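Rab GDP dissociation inhibitor alpha (Naegleria fowleri, PDB 6C87) probably binds prenylated Rab GTPases in their GDP-bound state, slowing nucleotide release and shuttling them between membranes and cytosol. Local coordinates at residues I98-T102 with G103-Y107; P139-G142 with F143-L147; T208-P211 with A212-I216; V380-L383 with L384-I387. One frame throughout, in Å; residues are numbered along the deposited sequence.

Interaction 1 (I98-T102 with G103-Y107); sequences ILRMT and GVTRY
Thr102 and Val104 meet across the end of the helix, and the threonine hydroxyl is the polar centre of the contact. With chi1 at 66° its OG1 sits between the backbone N and the carbonyl carbon. From there Thr102 OG1 donates to Leu99 O, one turn back, at 2.7 Å, arriving 27° out of that carbonyl's plane. Thr102 OG1 also accepts from Val104 N, 3.3 Å and nearly straight (173°), and in this way one side chain ties the last turn to the second residue beyond it. Gly103 N adds two weak bonds, 3.3 Å to Leu99 O and 3.1 Å to Arg100 O.

Leu99 and Val104 cross at a slant, Val104 CG2 4.1 Å from Leu99 CD2. Thr105, whose CB points back at the helix, splits its two branches between neighbours: Thr105 CG2 lies 3.7 Å from Leu99 CB, while its OG1 lies over the start of the arginine side chain, 3.8 Å from Arg100 CG. The rest of Arg100 runs out extended from CG to NE, and its guanidinium bonds to Asn92 and to the backbone O of Asn227 of the second subunit. Val104 also packs against helix 243-254, while Leu99 and Thr102 touch helix 22-33. The whole is a glycine-terminated helix C-terminus: Gly103 takes a positive phi, stops helix 94-102 and starts the short 3-10 turn that leads toward strand 111-121.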
loop_
_atom_site.group_PDB
_atom_site.type_symbol
_atom_site.label_atom_id
_atom_site.label_comp_id
_atom_site.label_asym_id
_atom_site.label_seq_id
_atom_site.Cartn_x
_atom_site.Cartn_y
_atom_site.Cartn_z
ATOM N N ILE A 98 2.566 -6.006 15.953
ATOM C CA ILE A 98 4.004 -6.101 15.722
ATOM C C ILE A 98 4.568 -7.355 16.377
ATOM O O ILE A 98 5.391 -8.064 15.784
ATOM C CB ILE A 98 4.713 -4.842 16.242
ATOM C CG1 ILE A 98 4.141 -3.587 15.592
ATOM C CG2 ILE A 98 6.194 -4.920 15.933
ATOM C CD1 ILE A 98 4.715 -2.299 16.180
ATOM N N LEU A 99 4.140 -7.641 17.612
ATOM C CA LEU A 99 4.572 -8.852 18.304
ATOM C C LEU A 99 4.196 -10.102 17.521
ATOM O O LEU A 99 4.966 -11.070 17.476
ATOM C CB LEU A 99 3.944 -8.896 19.694
ATOM C CG LEU A 99 4.463 -7.865 20.691
ATOM C CD1 LEU A 99 3.734 -7.988 22.030
ATOM C CD2 LEU A 99 5.973 -8.035 20.850
ATOM N N ARG A 100 3.016 -10.101 16.896
ATOM C CA ARG A 100 2.616 -11.238 16.075
ATOM C C ARG A 100 3.526 -11.400 14.866
ATOM O O ARG A 100 3.835 -12.527 14.465
ATOM C CB ARG A 100 1.161 -11.099 15.634
ATOM C CG ARG A 100 0.144 -11.531 16.680
ATOM C CD ARG A 100 -1.277 -11.120 16.303
ATOM N NE ARG A 100 -2.170 -11.202 17.452
ATOM C CZ ARG A 100 -3.393 -10.680 17.501
ATOM N NH1 ARG A 100 -3.877 -10.014 16.459
ATOM N NH2 ARG A 100 -4.129 -10.813 18.603
ATOM N N MET A 101 3.974 -10.288 14.281
ATOM C CA MET A 101 4.845 -10.357 13.113
ATOM C C MET A 101 6.160 -11.062 13.427
ATOM O O MET A 101 6.705 -11.781 12.580
ATOM C CB MET A 101 5.116 -8.953 12.594
ATOM C CG MET A 101 3.964 -8.308 11.877
ATOM S SD MET A 101 4.443 -6.623 11.482
ATOM C CE MET A 101 5.328 -6.916 9.950
ATOM N N THR A 102 6.690 -10.865 14.636
ATOM C CA THR A 102 7.931 -11.538 15.008
ATOM C C THR A 102 7.716 -13.011 15.320
ATOM O O THR A 102 8.661 -13.799 15.226
ATOM C CB THR A 102 8.554 -10.887 16.241
ATOM O OG1 THR A 102 7.690 -11.101 17.365
ATOM C CG2 THR A 102 8.763 -9.382 16.030
ATOM N N GLY A 103 6.508 -13.402 15.714
ATOM C CA GLY A 103 6.259 -14.774 16.083
ATOM C C GLY A 103 6.521 -15.101 17.538
ATOM O O GLY A 103 6.312 -16.253 17.940
ATOM N N VAL A 104 6.993 -14.137 18.338
ATOM C CA VAL A 104 7.273 -14.428 19.739
ATOM C C VAL A 104 6.004 -14.746 20.516
ATOM O O VAL A 104 6.077 -15.402 21.563
ATOM C CB VAL A 104 8.002 -13.254 20.425
ATOM C CG1 VAL A 104 9.362 -13.038 19.806
ATOM C CG2 VAL A 104 7.149 -11.983 20.382
ATOM N N THR A 105 4.836 -14.305 20.030
ATOM C CA THR A 105 3.574 -14.547 20.727
ATOM C C THR A 105 3.140 -16.006 20.670
ATOM O O THR A 105 2.328 -16.425 21.503
ATOM C CB THR A 105 2.461 -13.653 20.160
ATOM O OG1 THR A 105 2.425 -13.754 18.729
ATOM C CG2 THR A 105 2.656 -12.203 20.572
ATOM N N ARG A 106 3.660 -16.781 19.714
ATOM C CA ARG A 106 3.337 -18.199 19.591
ATOM C C ARG A 106 4.145 -19.083 20.534
ATOM O O ARG A 106 3.874 -20.286 20.616
ATOM C CB ARG A 106 3.549 -18.660 18.144
ATOM C CG ARG A 106 2.274 -18.708 17.323
ATOM C CD ARG A 106 2.545 -18.645 15.830
ATOM N NE ARG A 106 1.301 -18.657 15.062
ATOM C CZ ARG A 106 0.556 -17.582 14.818
ATOM N NH1 ARG A 106 0.923 -16.395 15.283
ATOM N NH2 ARG A 106 -0.561 -17.694 14.110
ATOM N N TYR A 107 5.114 -18.515 21.254
ATOM C CA TYR A 107 5.953 -19.260 22.187
ATOM C C TYR A 107 5.156 -19.674 23.418
ATOM O O TYR A 107 3.922 -19.621 23.410
ATOM C CB TYR A 107 7.170 -18.426 22.596
ATOM C CG TYR A 107 8.199 -18.244 21.496
ATOM C CD1 TYR A 107 9.477 -17.792 21.786
ATOM C CD2 TYR A 107 7.893 -18.522 20.167
ATOM C CE1 TYR A 107 10.427 -17.628 20.785
ATOM C CE2 TYR A 107 8.833 -18.359 19.161
ATOM C CZ TYR A 107 10.099 -17.912 19.476
ATOM O OH TYR A 107 11.038 -17.750 18.482
#

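Interaction 2 (P139-G142 with F143-L147); sequences PLLG and FFEKL. With SO4 (sulfate ion), chain E.
Leu141 folds back over the first turn of the helix that begins just after it, and every carbon of its side chain finds a partner there. Leu141 CB lies 3.9 Å from Lys146 CG. CG comes next to the methylene chain of Glu145, and there the two branches part: Leu141 CD1 heads for the backbone, 3.9 Å from Lys146 CA, while its CD2 lies 3.6 Å from Glu145 CG. Glu145 holds that CG anti to its backbone N (chi1 -177°), which places it beside the leucine methyl, and the two chains cross at about a right angle. Beyond them, Leu141 is covered by Phe193 and Thr190 of helix 188-198, and the Glu145 carboxylate is held by Ser187 and Thr190.

Gly142 is the N-cap of helix 143-157. Gly142 O takes the first regular helical bond, from Lys146 N at 2.9 Å. As often happens at a helix N-terminus, where backbone N-H groups lack helical acceptors, an anion has settled here, a sulfate probably from the crystallisation liquor. Glu145 N gives sulfate O1 a bond of 2.6 Å (150°), and Phe144 N adds weak bonds to O1 and O3. The Phe144 ring stands with its edge to the ion, Phe144 CD1 3.5 Å from sulfate O3, and Phe143 CD1 lies over one face of that ring.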
loop_
_atom_site.group_PDB
_atom_site.type_symbol
_atom_site.label_atom_id
_atom_site.label_comp_id
_atom_site.label_asym_id
_atom_site.label_seq_id
_atom_site.Cartn_x
_atom_site.Cartn_y
_atom_site.Cartn_z
ATOM N N PRO A 139 -22.093 8.354 36.047
ATOM C CA PRO A 139 -21.841 9.415 37.035
ATOM C C PRO A 139 -20.750 10.388 36.611
ATOM O O PRO A 139 -20.571 11.417 37.277
ATOM C CB PRO A 139 -21.424 8.635 38.291
ATOM C CG PRO A 139 -21.837 7.210 38.036
ATOM C CD PRO A 139 -21.741 7.021 36.561
ATOM N N LEU A 140 -20.019 10.096 35.532
ATOM C CA LEU A 140 -18.998 11.010 35.034
ATOM C C LEU A 140 -19.581 12.316 34.512
ATOM O O LEU A 140 -18.832 13.279 34.311
ATOM C CB LEU A 140 -18.202 10.336 33.919
ATOM C CG LEU A 140 -17.465 9.069 34.324
ATOM C CD1 LEU A 140 -17.107 8.280 33.088
ATOM C CD2 LEU A 140 -16.221 9.413 35.131
ATOM N N LEU A 141 -20.881 12.358 34.238
ATOM C CA LEU A 141 -21.525 13.507 33.617
ATOM C C LEU A 141 -22.675 13.998 34.482
ATOM O O LEU A 141 -23.298 13.213 35.205
ATOM C CB LEU A 141 -22.057 13.158 32.228
ATOM C CG LEU A 141 -21.077 12.485 31.281
ATOM C CD1 LEU A 141 -21.801 12.042 30.020
ATOM C CD2 LEU A 141 -19.953 13.446 30.954
ATOM N N GLY A 142 -22.953 15.303 34.396
ATOM C CA GLY A 142 -24.134 15.878 35.009
ATOM C C GLY A 142 -25.401 15.546 34.228
ATOM O O GLY A 142 -25.370 14.935 33.161
ATOM N N PHE A 143 -26.539 15.992 34.771
ATOM C CA PHE A 143 -27.830 15.584 34.222
ATOM C C PHE A 143 -27.971 15.972 32.758
ATOM O O PHE A 143 -28.372 15.152 31.922
ATOM C CB PHE A 143 -28.978 16.186 35.028
ATOM C CG PHE A 143 -30.339 15.827 34.488
ATOM C CD1 PHE A 143 -30.971 16.634 33.544
ATOM C CD2 PHE A 143 -30.985 14.677 34.913
ATOM C CE1 PHE A 143 -32.219 16.301 33.040
ATOM C CE2 PHE A 143 -32.238 14.342 34.417
ATOM C CZ PHE A 143 -32.853 15.156 33.480
ATOM N N PHE A 144 -27.662 17.224 32.429
ATOM C CA PHE A 144 -27.846 17.676 31.056
ATOM C C PHE A 144 -26.725 17.183 30.150
ATOM O O PHE A 144 -26.955 16.953 28.958
ATOM C CB PHE A 144 -27.945 19.204 31.008
ATOM C CG PHE A 144 -29.244 19.754 31.544
ATOM C CD1 PHE A 144 -29.296 20.376 32.782
ATOM C CD2 PHE A 144 -30.411 19.653 30.808
ATOM C CE1 PHE A 144 -30.486 20.883 33.276
ATOM C CE2 PHE A 144 -31.601 20.160 31.300
ATOM C CZ PHE A 144 -31.633 20.776 32.538
ATOM N N GLU A 145 -25.517 17.005 30.689
ATOM C CA GLU A 145 -24.424 16.489 29.873
ATOM C C GLU A 145 -24.629 15.022 29.507
ATOM O O GLU A 145 -24.218 14.601 28.422
ATOM C CB GLU A 145 -23.092 16.691 30.585
ATOM C CG GLU A 145 -21.922 16.240 29.756
ATOM C CD GLU A 145 -20.864 17.307 29.624
ATOM O OE1 GLU A 145 -20.841 18.225 30.469
ATOM O OE2 GLU A 145 -20.064 17.239 28.667
ATOM N N LYS A 146 -25.249 14.233 30.394
ATOM C CA LYS A 146 -25.617 12.860 30.050
ATOM C C LYS A 146 -26.407 12.813 28.752
ATOM O O LYS A 146 -26.118 12.009 27.859
ATOM C CB LYS A 146 -26.448 12.238 31.173
ATOM C CG LYS A 146 -25.675 11.639 32.325
ATOM C CD LYS A 146 -26.648 11.115 33.375
ATOM C CE LYS A 146 -25.923 10.650 34.619
ATOM N NZ LYS A 146 -25.105 11.721 35.246
ATOM N N LEU A 147 -27.406 13.688 28.630
ATOM C CA LEU A 147 -28.244 13.703 27.437
ATOM C C LEU A 147 -27.468 14.199 26.222
ATOM O O LEU A 147 -27.606 13.646 25.124
ATOM C CB LEU A 147 -29.488 14.553 27.690
ATOM C CG LEU A 147 -30.405 14.079 28.826
ATOM C CD1 LEU A 147 -31.243 15.231 29.358
ATOM C CD2 LEU A 147 -31.312 12.938 28.368
HETATM S S SO4 E . -25.212 19.506 33.850
HETATM O O1 SO4 E . -25.331 18.368 32.946
HETATM O O2 SO4 E . -24.076 19.297 34.745
HETATM O O3 SO4 E . -26.437 19.634 34.638
HETATM O O4 SO4 E . -25.005 20.716 33.057
#

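Interaction 3 (T208-P211 with A212-I216); sequences TTVP and ALEVI
Val210 leaves the helical region for an extended conformation and Pro211, with psi at 148°, keeps the chain open for one more residue, which turns it from the end of helix 206-209 into the start of helix 212-229. Pro211 is the N-cap, and Pro211 O faces the incoming turn: Glu214 N and Val215 N both reach it, at 3.0 Å and 3.5 Å, each as a weak bond.

Over this turn lies the side chain of Val210. A chi1 of 171° sets Val210 CG1 opposite its own N, 3.5 Å from both Glu214 CB and Glu214 OE1. The glutamate chain runs extended beyond CG past the methyl, which meets both its CB and its carboxylate; the two side chains cross at about a right angle. Two consecutive helices are joined here by a two-residue link, with a proline at the head of the second. The Pro211 ring lies beside the base of the glutamate, Pro211 CG 4.4 Å from Glu214 CB. Further round, Val215 CG2 approaches Pro211 O at 3.8 Å. Around the link, Ala212 and Val215 pack on Met177 of helix 177-184, and Tyr201 touches both Val210 and Val215.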
loop_
_atom_site.group_PDB
_atom_site.type_symbol
_atom_site.label_atom_id
_atom_site.label_comp_id
_atom_site.label_asym_id
_atom_site.label_seq_id
_atom_site.Cartn_x
_atom_site.Cartn_y
_atom_site.Cartn_z
ATOM N N THR A 208 -8.380 19.211 16.733
ATOM C CA THR A 208 -8.218 20.091 15.586
ATOM C C THR A 208 -7.227 19.575 14.553
ATOM O O THR A 208 -7.195 20.109 13.438
ATOM C CB THR A 208 -7.784 21.498 16.038
ATOM O OG1 THR A 208 -6.544 21.424 16.751
ATOM C CG2 THR A 208 -8.838 22.127 16.930
ATOM N N THR A 209 -6.417 18.569 14.883
ATOM C CA THR A 209 -5.360 18.108 14.000
ATOM C C THR A 209 -5.641 16.756 13.357
ATOM O O THR A 209 -4.932 16.382 12.416
ATOM C CB THR A 209 -4.024 18.037 14.757
ATOM O OG1 THR A 209 -4.097 17.019 15.764
ATOM C CG2 THR A 209 -3.714 19.372 15.415
ATOM N N VAL A 210 -6.661 16.028 13.807
ATOM C CA VAL A 210 -6.922 14.684 13.291
ATOM C C VAL A 210 -8.382 14.598 12.858
ATOM O O VAL A 210 -9.266 15.114 13.561
ATOM C CB VAL A 210 -6.588 13.621 14.357
ATOM C CG1 VAL A 210 -7.039 12.235 13.935
ATOM C CG2 VAL A 210 -5.100 13.614 14.662
ATOM N N PRO A 211 -8.686 13.941 11.736
ATOM C CA PRO A 211 -10.088 13.805 11.323
ATOM C C PRO A 211 -10.883 12.952 12.297
ATOM O O PRO A 211 -10.362 12.026 12.923
ATOM C CB PRO A 211 -9.997 13.149 9.936
ATOM C CG PRO A 211 -8.641 12.522 9.884
ATOM C CD PRO A 211 -7.757 13.395 10.730
ATOM N N ALA A 212 -12.166 13.296 12.427
ATOM C CA ALA A 212 -13.046 12.574 13.340
ATOM C C ALA A 212 -13.123 11.089 13.009
ATOM O O ALA A 212 -13.333 10.269 13.909
ATOM C CB ALA A 212 -14.439 13.196 13.317
ATOM N N LEU A 213 -12.957 10.722 11.733
ATOM C CA LEU A 213 -13.034 9.314 11.348
ATOM C C LEU A 213 -11.926 8.493 11.999
ATOM O O LEU A 213 -12.124 7.312 12.303
ATOM C CB LEU A 213 -12.965 9.190 9.823
ATOM C CG LEU A 213 -13.259 7.836 9.173
ATOM C CD1 LEU A 213 -14.646 7.352 9.554
ATOM C CD2 LEU A 213 -13.113 7.910 7.656
ATOM N N GLU A 214 -10.756 9.095 12.211
ATOM C CA GLU A 214 -9.696 8.414 12.945
ATOM C C GLU A 214 -10.059 8.256 14.414
ATOM O O GLU A 214 -9.760 7.224 15.029
ATOM C CB GLU A 214 -8.385 9.171 12.787
ATOM C CG GLU A 214 -7.225 8.290 12.406
ATOM C CD GLU A 214 -5.929 9.053 12.383
ATOM O OE1 GLU A 214 -5.329 9.240 13.463
ATOM O OE2 GLU A 214 -5.521 9.480 11.283
ATOM N N VAL A 215 -10.681 9.285 14.994
ATOM C CA VAL A 215 -11.142 9.214 16.377
ATOM C C VAL A 215 -12.189 8.122 16.533
ATOM O O VAL A 215 -12.161 7.346 17.497
ATOM C CB VAL A 215 -11.692 10.585 16.820
ATOM C CG1 VAL A 215 -12.217 10.522 18.249
ATOM C CG2 VAL A 215 -10.620 11.669 16.672
ATOM N N ILE A 216 -13.125 8.041 15.580
ATOM C CA ILE A 216 -14.160 7.011 15.615
ATOM C C ILE A 216 -13.533 5.629 15.520
ATOM O O ILE A 216 -13.946 4.696 16.219
ATOM C CB ILE A 216 -15.186 7.236 14.488
ATOM C CG1 ILE A 216 -15.977 8.528 14.711
ATOM C CG2 ILE A 216 -16.133 6.041 14.373
ATOM C CD1 ILE A 216 -16.915 8.873 13.548
#

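Interaction 4 (V380-L383 with L384-I387); sequences VLDL and LNPI
Leu381 and Leu384 both carry CG opposite the carbonyl carbon (chi1 -61° and -57°) with the chain then extended, and this sends their ends out on one side of the turn, where they slant across each other with Leu381 CD2 4.1 Å from Leu384 CD1. Ile387, three residues on, points its CB back at the helix and adds Ile387 CD1 at 4.3 Å from that same Leu381 CD2. Leu384 and Ile387 thus both meet one methyl of Leu381.

The three side chains face the mixed sheet, Leu381 and Leu384 from helix 378-384 and Ile387 from the loop after it: Leu381 rests on Val311 and Cys313 of strand 302-315, Leu384 on Ala362 and Val364 of strand 360-367, and Ile387 on Cys313 and Leu315. The chain runs from this helix through a cis peptide bond before Pro386 into strand 389-400, a helix-to-strand connection over one face of a sheet.

Backbone bonds close the turn. Leu384 N binds Leu381 O at 3.0 Å and has a weaker bond to Val380 O; Asn385 N adds a weak one to Leu381 O. Asp382 and Asn385 run alongside each other, their flat ends turned 39° apart, and Asp382 OD1 comes no nearer than 3.7 Å to Asn385 ND2. The carboxylate's salt bridge is with Lys378, through OD2.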
loop_
_atom_site.group_PDB
_atom_site.type_symbol
_atom_site.label_atom_id
_atom_site.label_comp_id
_atom_site.label_asym_id
_atom_site.label_seq_id
_atom_site.Cartn_x
_atom_site.Cartn_y
_atom_site.Cartn_z
ATOM N N VAL A 380 -4.050 10.553 43.568
ATOM C CA VAL A 380 -4.231 9.140 43.264
ATOM C C VAL A 380 -3.872 8.282 44.473
ATOM O O VAL A 380 -4.607 7.358 44.835
ATOM C CB VAL A 380 -3.401 8.743 42.030
ATOM C CG1 VAL A 380 -3.614 7.278 41.718
ATOM C CG2 VAL A 380 -3.749 9.611 40.839
ATOM N N LEU A 381 -2.743 8.581 45.122
ATOM C CA LEU A 381 -2.316 7.798 46.277
ATOM C C LEU A 381 -3.351 7.815 47.392
ATOM O O LEU A 381 -3.510 6.815 48.104
ATOM C CB LEU A 381 -0.984 8.327 46.799
ATOM C CG LEU A 381 0.133 8.233 45.771
ATOM C CD1 LEU A 381 1.410 8.811 46.337
ATOM C CD2 LEU A 381 0.323 6.773 45.361
ATOM N N ASP A 382 -4.063 8.931 47.567
ATOM C CA ASP A 382 -5.084 8.971 48.605
ATOM C C ASP A 382 -6.195 7.966 48.324
ATOM O O ASP A 382 -6.790 7.416 49.257
ATOM C CB ASP A 382 -5.656 10.386 48.741
ATOM C CG ASP A 382 -4.714 11.340 49.475
ATOM O OD1 ASP A 382 -3.705 10.868 50.048
ATOM O OD2 ASP A 382 -4.990 12.565 49.479
ATOM N N LEU A 383 -6.461 7.680 47.052
ATOM C CA LEU A 383 -7.477 6.694 46.724
ATOM C C LEU A 383 -7.000 5.270 46.967
ATOM O O LEU A 383 -7.836 4.363 47.076
ATOM C CB LEU A 383 -7.910 6.864 45.266
ATOM C CG LEU A 383 -8.583 8.199 44.918
ATOM C CD1 LEU A 383 -8.700 8.400 43.408
ATOM C CD2 LEU A 383 -9.950 8.264 45.543
ATOM N N LEU A 384 -5.687 5.063 47.107
ATOM C CA LEU A 384 -5.138 3.727 47.297
ATOM C C LEU A 384 -4.985 3.335 48.760
ATOM O O LEU A 384 -4.841 2.143 49.048
ATOM C CB LEU A 384 -3.772 3.622 46.611
ATOM C CG LEU A 384 -3.756 3.943 45.115
ATOM C CD1 LEU A 384 -2.344 3.795 44.520
ATOM C CD2 LEU A 384 -4.781 3.093 44.369
ATOM N N ASN A 385 -5.039 4.293 49.678
ATOM C CA ASN A 385 -4.745 4.009 51.074
ATOM C C ASN A 385 -5.730 2.991 51.639
ATOM O O ASN A 385 -6.913 3.002 51.275
ATOM C CB ASN A 385 -4.788 5.294 51.897
ATOM C CG ASN A 385 -3.545 6.137 51.710
ATOM O OD1 ASN A 385 -2.428 5.613 51.671
ATOM N ND2 ASN A 385 -3.730 7.449 51.577
ATOM N N PRO A 386 -5.284 2.103 52.538
ATOM C CA PRO A 386 -3.905 2.060 53.051
ATOM C C PRO A 386 -2.894 1.377 52.118
ATOM O O PRO A 386 -3.250 0.430 51.423
ATOM C CB PRO A 386 -4.045 1.270 54.358
ATOM C CG PRO A 386 -5.267 0.445 54.195
ATOM C CD PRO A 386 -6.147 1.074 53.143
ATOM N N ILE A 387 -1.645 1.849 52.131
ATOM C CA ILE A 387 -0.576 1.328 51.281
ATOM C C ILE A 387 0.462 0.624 52.152
ATOM O O ILE A 387 1.027 1.232 53.069
ATOM C CB ILE A 387 0.071 2.453 50.450
ATOM C CG1 ILE A 387 -0.972 3.108 49.537
ATOM C CG2 ILE A 387 1.249 1.924 49.641
ATOM C CD1 ILE A 387 -0.467 4.327 48.801
#

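In the fold
The four contacts follow one another along the chain without overlap, each where a helix begins or ends. Interactions 2 and 3 are closest by centres, about 24 Å, and open helices 143-157 and 212-229 on the same side of the chain's centre. Interactions 1 and 4 lie on opposite sides of it, centres about 37 Å apart, the latter on the mixed sheet; interactions 1 and 2 are farthest apart, at about 43 Å. None touches another within the chain. Glu223 of the second subunit makes a salt bridge with Arg106, and Asn227 O of that subunit accepts from Arg100, so later turns of helix 212-229, not interaction 3 itself, meet interaction 1 across the subunit interface.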